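Local structure of Anapc5 protein (5BPZ) at residues 30-35 and 150-155; 37-42 and 107-112; 71-76 and 157-162. The protein is a subunit (Apc5) of the anaphase-promoting complex (APC/C), a ubiquitin ligase of the cell cycle, in which it probably has a structural role. One frame throughout, in Å; residues are numbered along the deposited sequence.

Contact 1: 30-35 and 150-155; sequences VTPYKI and YKLYTS
Leu152 carries most of the apolar contact with 30-35. Its two methyls spread over Val30 and Ile35. CG lies anti to the backbone N of Leu152 (chi1 177°), and this brings the methyls across to 30-35. Leu152 CD2 meets Val30 CG1 at 3.8 Å, the two side chains crossing at about a right angle. Ile35 comes tip to tip, its CD1 3.8 Å from Leu152 CD1. The pyrrolidine of Pro32 packs one turn further on, against Ser155. Pro32 CG lies 3.8 Å from Ser155 CB and 3.5 Å from Ser155 O.

Backbone contacts add to this. Leu152 CD1 sits 3.3 Å from Val30 O, a van der Waals touch.

No hydrogen bond joins the two segments. Ser155 OG is satisfied within its own helix, turning back to Lys151 O at 2.7 Å, and that oxygen also takes the amide of Ser155. Thr31, the N-cap residue of helix 32-46, bonds through OG1 to Asp70. Met106 of helix 103-114 also touches Ile35.

The start of helix 32-46 is thus joined to helix 146-164 within an all-helical domain. With no polar link across it, the pair probably depends on the fit of apolar groups round Leu152.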
# COMPACT_ATOMS: atom_id res chain seq x y z
N VAL A 30 1.56 11.23 -4.18
CA VAL A 30 1.25 10.17 -3.22
C VAL A 30 -0.27 10.20 -3.03
O VAL A 30 -0.81 11.23 -2.63
CB VAL A 30 2.00 10.35 -1.87
CG1 VAL A 30 1.62 9.25 -0.88
CG2 VAL A 30 3.51 10.39 -2.07
N THR A 31 -0.95 9.09 -3.36
CA THR A 31 -2.40 8.97 -3.24
C THR A 31 -2.79 7.75 -2.37
O THR A 31 -1.94 6.88 -2.17
CB THR A 31 -3.05 8.84 -4.64
OG1 THR A 31 -2.48 7.73 -5.33
CG2 THR A 31 -2.94 10.12 -5.48
N PRO A 32 -4.06 7.64 -1.89
CA PRO A 32 -4.46 6.44 -1.11
C PRO A 32 -4.24 5.10 -1.85
O PRO A 32 -3.96 4.10 -1.19
CB PRO A 32 -5.93 6.68 -0.79
CG PRO A 32 -6.16 8.13 -0.98
CD PRO A 32 -5.19 8.59 -2.02
N TYR A 33 -4.33 5.09 -3.20
CA TYR A 33 -4.05 3.88 -3.99
C TYR A 33 -2.56 3.49 -3.84
O TYR A 33 -2.25 2.31 -3.66
CB TYR A 33 -4.40 4.08 -5.48
CG TYR A 33 -3.80 3.00 -6.36
CD1 TYR A 33 -4.36 1.72 -6.41
CD2 TYR A 33 -2.65 3.23 -7.11
CE1 TYR A 33 -3.80 0.72 -7.18
CE2 TYR A 33 -2.07 2.23 -7.88
CZ TYR A 33 -2.66 0.97 -7.93
OH TYR A 33 -2.10 -0.02 -8.68
N LYS A 34 -1.66 4.50 -3.96
CA LYS A 34 -0.21 4.31 -3.86
C LYS A 34 0.18 3.79 -2.47
O LYS A 34 1.05 2.93 -2.38
CB LYS A 34 0.55 5.62 -4.17
CG LYS A 34 0.37 6.13 -5.60
CD LYS A 34 1.48 5.68 -6.54
CE LYS A 34 1.73 6.67 -7.66
NZ LYS A 34 0.59 6.74 -8.62
N ILE A 35 -0.51 4.27 -1.41
CA ILE A 35 -0.34 3.85 -0.01
C ILE A 35 -0.71 2.36 0.11
O ILE A 35 0.02 1.57 0.71
CB ILE A 35 -1.18 4.74 0.94
CG1 ILE A 35 -0.58 6.17 1.03
CG2 ILE A 35 -1.31 4.12 2.34
CD1 ILE A 35 -1.55 7.27 1.68
N TYR A 150 -2.30 16.05 5.88
CA TYR A 150 -3.62 15.96 6.50
C TYR A 150 -4.67 15.62 5.44
O TYR A 150 -5.49 14.72 5.67
CB TYR A 150 -3.98 17.25 7.27
CG TYR A 150 -5.20 17.09 8.15
CD1 TYR A 150 -5.09 16.58 9.44
CD2 TYR A 150 -6.47 17.41 7.69
CE1 TYR A 150 -6.21 16.41 10.26
CE2 TYR A 150 -7.60 17.24 8.49
CZ TYR A 150 -7.47 16.74 9.77
OH TYR A 150 -8.57 16.58 10.57
N LYS A 151 -4.62 16.29 4.27
CA LYS A 151 -5.54 16.04 3.15
C LYS A 151 -5.30 14.65 2.54
O LYS A 151 -6.22 14.08 1.95
CB LYS A 151 -5.47 17.14 2.06
CG LYS A 151 -5.77 18.57 2.53
CD LYS A 151 -7.21 18.79 2.97
CE LYS A 151 -7.36 20.08 3.74
NZ LYS A 151 -8.72 20.21 4.33
N LEU A 152 -4.09 14.09 2.72
CA LEU A 152 -3.77 12.74 2.25
C LEU A 152 -4.43 11.69 3.15
O LEU A 152 -5.01 10.72 2.64
CB LEU A 152 -2.25 12.52 2.16
CG LEU A 152 -1.77 11.11 1.76
CD1 LEU A 152 -2.24 10.74 0.34
CD2 LEU A 152 -0.27 11.00 1.91
N TYR A 153 -4.39 11.91 4.48
CA TYR A 153 -5.01 11.01 5.44
C TYR A 153 -6.54 11.01 5.32
O TYR A 153 -7.14 9.94 5.42
CB TYR A 153 -4.56 11.30 6.89
CG TYR A 153 -5.18 10.36 7.90
CD1 TYR A 153 -4.86 9.00 7.91
CD2 TYR A 153 -6.17 10.80 8.78
CE1 TYR A 153 -5.47 8.12 8.79
CE2 TYR A 153 -6.79 9.92 9.67
CZ TYR A 153 -6.44 8.58 9.66
OH TYR A 153 -7.05 7.71 10.53
N THR A 154 -7.16 12.18 5.08
CA THR A 154 -8.62 12.26 4.91
C THR A 154 -9.02 11.53 3.61
O THR A 154 -9.98 10.75 3.63
CB THR A 154 -9.17 13.70 5.04
OG1 THR A 154 -8.76 14.49 3.93
CG2 THR A 154 -8.80 14.37 6.37
N SER A 155 -8.23 11.73 2.53
CA SER A 155 -8.41 11.06 1.23
C SER A 155 -8.36 9.55 1.40
O SER A 155 -9.10 8.83 0.74
CB SER A 155 -7.33 11.49 0.24
OG SER A 155 -7.48 12.85 -0.12

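Contact 2: 37-42 and 107-112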
# COMPACT_ATOMS: atom_id res chain seq x y z
N VAL A 37 -0.66 0.17 -2.28
CA VAL A 37 0.38 -0.59 -2.99
C VAL A 37 1.60 -0.79 -2.06
O VAL A 37 2.15 -1.89 -2.01
CB VAL A 37 0.74 0.05 -4.36
CG1 VAL A 37 1.93 -0.66 -5.00
CG2 VAL A 37 -0.47 0.01 -5.30
N LEU A 38 1.96 0.25 -1.29
CA LEU A 38 3.04 0.17 -0.29
C LEU A 38 2.68 -0.86 0.77
O LEU A 38 3.54 -1.67 1.11
CB LEU A 38 3.31 1.55 0.35
CG LEU A 38 3.89 2.64 -0.56
CD1 LEU A 38 3.87 3.98 0.15
CD2 LEU A 38 5.32 2.30 -1.04
N VAL A 39 1.42 -0.87 1.25
CA VAL A 39 0.87 -1.83 2.23
C VAL A 39 1.00 -3.25 1.62
O VAL A 39 1.46 -4.17 2.30
CB VAL A 39 -0.61 -1.50 2.59
CG1 VAL A 39 -1.30 -2.67 3.29
CG2 VAL A 39 -0.70 -0.23 3.45
N LEU A 40 0.62 -3.40 0.33
CA LEU A 40 0.74 -4.66 -0.37
C LEU A 40 2.21 -5.13 -0.45
O LEU A 40 2.48 -6.29 -0.17
CB LEU A 40 0.10 -4.58 -1.76
CG LEU A 40 0.38 -5.73 -2.73
CD1 LEU A 40 -0.21 -7.04 -2.23
CD2 LEU A 40 -0.14 -5.40 -4.10
N LEU A 41 3.13 -4.21 -0.80
CA LEU A 41 4.55 -4.55 -0.87
C LEU A 41 5.07 -4.97 0.49
O LEU A 41 5.77 -5.98 0.59
CB LEU A 41 5.38 -3.40 -1.46
CG LEU A 41 5.19 -3.14 -2.96
CD1 LEU A 41 5.75 -1.76 -3.34
CD2 LEU A 41 5.83 -4.25 -3.80
N SER A 42 4.65 -4.27 1.55
CA SER A 42 5.03 -4.59 2.93
C SER A 42 4.52 -5.98 3.34
O SER A 42 5.30 -6.80 3.84
CB SER A 42 4.53 -3.52 3.88
OG SER A 42 4.89 -3.81 5.21
N GLU A 107 1.37 8.12 9.39
CA GLU A 107 2.75 8.59 9.59
C GLU A 107 3.66 7.47 10.11
O GLU A 107 4.81 7.35 9.67
CB GLU A 107 2.79 9.79 10.57
CG GLU A 107 1.90 10.95 10.18
CD GLU A 107 1.92 12.13 11.14
OE1 GLU A 107 1.61 11.93 12.34
OE2 GLU A 107 2.21 13.26 10.69
N GLN A 108 3.13 6.63 11.03
CA GLN A 108 3.83 5.49 11.61
C GLN A 108 4.04 4.39 10.56
O GLN A 108 5.06 3.71 10.61
CB GLN A 108 3.06 4.94 12.82
CG GLN A 108 3.87 3.98 13.70
CD GLN A 108 3.04 3.36 14.80
OE1 GLN A 108 1.80 3.38 14.77
NE2 GLN A 108 3.71 2.78 15.78
N PHE A 109 3.10 4.24 9.61
CA PHE A 109 3.24 3.27 8.52
C PHE A 109 4.43 3.66 7.63
O PHE A 109 5.22 2.79 7.26
CB PHE A 109 1.94 3.13 7.68
CG PHE A 109 2.16 2.38 6.37
CD1 PHE A 109 2.41 1.01 6.36
CD2 PHE A 109 2.19 3.07 5.16
CE1 PHE A 109 2.66 0.34 5.16
CE2 PHE A 109 2.44 2.39 3.96
CZ PHE A 109 2.67 1.03 3.97
N PHE A 110 4.53 4.96 7.30
CA PHE A 110 5.61 5.51 6.48
C PHE A 110 6.98 5.38 7.15
O PHE A 110 7.94 5.04 6.46
CB PHE A 110 5.31 6.96 6.07
CG PHE A 110 4.44 7.06 4.84
CD1 PHE A 110 4.99 6.94 3.57
CD2 PHE A 110 3.07 7.26 4.95
CE1 PHE A 110 4.18 7.02 2.43
CE2 PHE A 110 2.27 7.35 3.81
CZ PHE A 110 2.83 7.22 2.56
N ASP A 111 7.05 5.60 8.48
CA ASP A 111 8.28 5.48 9.28
C ASP A 111 8.77 4.03 9.29
O ASP A 111 9.93 3.77 8.98
CB ASP A 111 8.05 5.97 10.74
CG ASP A 111 7.78 7.45 10.95
OD1 ASP A 111 7.70 8.19 9.94
OD2 ASP A 111 7.61 7.87 12.11
N ASP A 112 7.86 3.08 9.64
CA ASP A 112 8.13 1.64 9.69
C ASP A 112 8.52 1.07 8.33
O ASP A 112 9.40 0.21 8.27
CB ASP A 112 6.93 0.88 10.28
CG ASP A 112 6.67 1.13 11.77
OD1 ASP A 112 7.55 1.71 12.44
OD2 ASP A 112 5.59 0.73 12.25
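Phe109 reaches out to residues 37-42 of helix 32-46 and slides its ring under Val39. Val39 CG2 stands over one face, 4.0 Å from the ring centroid and 28° off the normal, a CH-pi contact. Phe109 CZ comes within 3.5 Å of Val39 N. Leu38 CB lies at the ring edge, 3.7 Å from CZ of Phe109. Ser42 CB is also at the edge, but more distant. The ring gets there because CG of Phe109 is anti to its own backbone N (chi1 167°).

This is packing between two helices of an all-helical domain. The axes of segments 37-42 and 107-112 approach to 11.5 Å, at 46°. That spacing leaves room for an aromatic ring between the backbones. Arg94 and Met98 of helix 85-99 also touch Phe109. An alanine in place of Phe109 is likely to open a gap between the helices and leave Val39 CG2 without the ring face it rests on.

Phe110 meets the CD1 methyl of Leu38, further out on the side chain than CB. Leu38 CD1 is 3.8 Å from Phe110 CE1, and the two side chains cross at about a right angle. The Phe110 ring also stacks with Tyr141 of helix 129-142, and Phe133 of that helix touches Leu38.

Contact 3: 71-76 and 157-162; sequences MTLSKL and QQYFQS. With EDO (1,2-ethanediol), chain B.
Tyr159 and Leu73 cross obliquely, the phenol reaching over the first turn of helix 73-83. CG of Tyr159 is anti to the backbone N, which carries the ring out from helix 146-164 to 71-76. Leu73 CB lies 4.1 Å from the centroid of the Tyr159 ring and 29° off its normal, an off-centre CH-pi contact. The nearest ring atom to Leu73 CB is Tyr159 CE2, at 3.7 Å.

The hydroxyl is held at the far end of the ring. Tyr159 OH donates to Met71 O at 2.7 Å. The acceptor lies near the ring plane, at its edge. The donor is tilted 23° out of the carbonyl plane. This bond fixes where the ring tip sits. Leu73 N is also near Tyr159 OH, but the angle is too poor for a bond.

Leu73 N is instead bonded to a 1,2-ethanediol, probably from the crystallisation liquor. O1 of the diol accepts from Leu73 N at 2.8 Å, nearly straight at 169°, and donates to Tyr159 O at 2.7 Å. The same O1 lies over one face of the Tyr159 ring, toward the rim. The diol thus bridges the two backbones.

Further along the leucine, CD2 of Leu73 comes in at the edge of the Phe160 ring, 3.6 Å from Phe160 CD1. The Phe160 ring also meets His92 of helix 85-99, and Ile95 of that helix touches both Leu73 and Phe160.

Thr72 precedes helix 73-83 as its N-cap. Thr72 OG1 accepts from Lys75 N at 3.3 Å. The contact thus packs the N-capped start of helix 73-83 against helix 146-164 in an all-helical domain.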
# COMPACT_ATOMS: atom_id res chain seq x y z
N MET A 71 -6.56 3.02 -9.01
CA MET A 71 -7.81 2.28 -9.08
C MET A 71 -8.43 2.28 -7.68
O MET A 71 -7.75 2.63 -6.72
CB MET A 71 -7.57 0.84 -9.60
CG MET A 71 -6.83 -0.06 -8.62
SD MET A 71 -6.39 -1.70 -9.24
CE MET A 71 -5.47 -1.28 -10.70
N THR A 72 -9.71 1.89 -7.56
CA THR A 72 -10.40 1.82 -6.27
C THR A 72 -9.76 0.71 -5.40
O THR A 72 -9.14 -0.22 -5.93
CB THR A 72 -11.89 1.51 -6.49
OG1 THR A 72 -12.03 0.20 -7.02
CG2 THR A 72 -12.60 2.54 -7.37
N LEU A 73 -9.97 0.78 -4.07
CA LEU A 73 -9.48 -0.26 -3.16
C LEU A 73 -10.12 -1.64 -3.52
O LEU A 73 -9.45 -2.65 -3.48
CB LEU A 73 -9.80 0.11 -1.70
CG LEU A 73 -9.29 -0.86 -0.62
CD1 LEU A 73 -7.80 -1.09 -0.72
CD2 LEU A 73 -9.65 -0.36 0.77
N SER A 74 -11.41 -1.64 -3.89
CA SER A 74 -12.20 -2.82 -4.27
C SER A 74 -11.53 -3.58 -5.41
O SER A 74 -11.37 -4.80 -5.31
CB SER A 74 -13.61 -2.40 -4.65
OG SER A 74 -14.46 -3.54 -4.76
N LYS A 75 -11.08 -2.86 -6.46
CA LYS A 75 -10.40 -3.46 -7.61
C LYS A 75 -9.03 -3.99 -7.23
O LYS A 75 -8.67 -5.09 -7.64
CB LYS A 75 -10.31 -2.48 -8.79
CG LYS A 75 -10.14 -3.21 -10.12
CD LYS A 75 -10.05 -2.24 -11.29
CE LYS A 75 -9.17 -2.77 -12.39
NZ LYS A 75 -8.63 -1.66 -13.23
N LEU A 76 -8.27 -3.22 -6.44
CA LEU A 76 -6.95 -3.62 -5.99
C LEU A 76 -7.01 -4.91 -5.18
O LEU A 76 -6.24 -5.82 -5.46
CB LEU A 76 -6.26 -2.51 -5.18
CG LEU A 76 -4.90 -2.86 -4.58
CD1 LEU A 76 -3.87 -3.19 -5.67
CD2 LEU A 76 -4.40 -1.73 -3.71
N GLN A 157 -9.04 7.85 4.29
CA GLN A 157 -10.24 7.47 5.02
C GLN A 157 -11.42 7.34 4.05
O GLN A 157 -12.13 6.34 4.12
CB GLN A 157 -10.56 8.47 6.12
CG GLN A 157 -9.58 8.41 7.29
CD GLN A 157 -9.95 9.43 8.32
OE1 GLN A 157 -10.03 10.63 8.04
NE2 GLN A 157 -10.19 8.97 9.54
N GLN A 158 -11.60 8.30 3.11
CA GLN A 158 -12.66 8.29 2.08
C GLN A 158 -12.46 7.12 1.11
O GLN A 158 -13.44 6.53 0.67
CB GLN A 158 -12.68 9.61 1.29
CG GLN A 158 -13.17 10.82 2.07
CD GLN A 158 -13.01 12.11 1.28
OE1 GLN A 158 -11.89 12.51 0.91
NE2 GLN A 158 -14.11 12.81 1.06
N TYR A 159 -11.20 6.83 0.75
CA TYR A 159 -10.81 5.72 -0.13
C TYR A 159 -11.26 4.41 0.48
O TYR A 159 -11.89 3.61 -0.20
CB TYR A 159 -9.28 5.72 -0.34
CG TYR A 159 -8.75 4.71 -1.34
CD1 TYR A 159 -8.98 4.88 -2.71
CD2 TYR A 159 -7.91 3.68 -0.94
CE1 TYR A 159 -8.44 3.99 -3.64
CE2 TYR A 159 -7.34 2.81 -1.87
CZ TYR A 159 -7.62 2.96 -3.22
OH TYR A 159 -7.09 2.10 -4.15
N PHE A 160 -10.98 4.20 1.79
CA PHE A 160 -11.40 2.99 2.49
C PHE A 160 -12.92 2.94 2.64
O PHE A 160 -13.51 1.88 2.43
CB PHE A 160 -10.69 2.81 3.85
CG PHE A 160 -11.20 1.57 4.55
CD1 PHE A 160 -10.84 0.30 4.10
CD2 PHE A 160 -12.12 1.67 5.58
CE1 PHE A 160 -11.41 -0.84 4.66
CE2 PHE A 160 -12.66 0.52 6.17
CZ PHE A 160 -12.33 -0.73 5.68
N GLN A 161 -13.54 4.06 3.04
CA GLN A 161 -14.98 4.19 3.22
C GLN A 161 -15.77 3.84 1.97
O GLN A 161 -16.80 3.18 2.08
CB GLN A 161 -15.36 5.58 3.71
CG GLN A 161 -15.19 5.69 5.22
CD GLN A 161 -15.27 7.11 5.71
OE1 GLN A 161 -14.50 7.52 6.59
NE2 GLN A 161 -16.20 7.88 5.19
N SER A 162 -15.25 4.21 0.79
CA SER A 162 -15.86 3.92 -0.51
C SER A 162 -16.00 2.41 -0.74
O SER A 162 -16.97 1.97 -1.36
CB SER A 162 -15.05 4.56 -1.63
OG SER A 162 -15.11 5.98 -1.57
C1 EDO B . -12.78 2.51 -3.15
O1 EDO B . -11.47 2.80 -2.75
C2 EDO B . -13.06 1.01 -3.19
O2 EDO B . -14.33 0.77 -3.72

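Overall arrangement
The three contacts lie within one all-helical domain, the N-terminal domain of Apc5. Contacts 1 and 2 share helix 32-46 and have centres 12 Å apart. Contacts 1 and 3 share helix 146-164, with centres 11 Å apart. Contacts 2 and 3 are 16 Å apart between centres and do not touch. Along the chain contact 2 is nested inside the loop closed by contact 1, while contact 3 crosses both. Contact 1 touches each of the others: Ile35 meets Phe110 of contact 2, and Pro32 meets Tyr159 of contact 3. Helices distant in sequence are thus brought into one compact domain, with helix 146-164 packed back on the first helix.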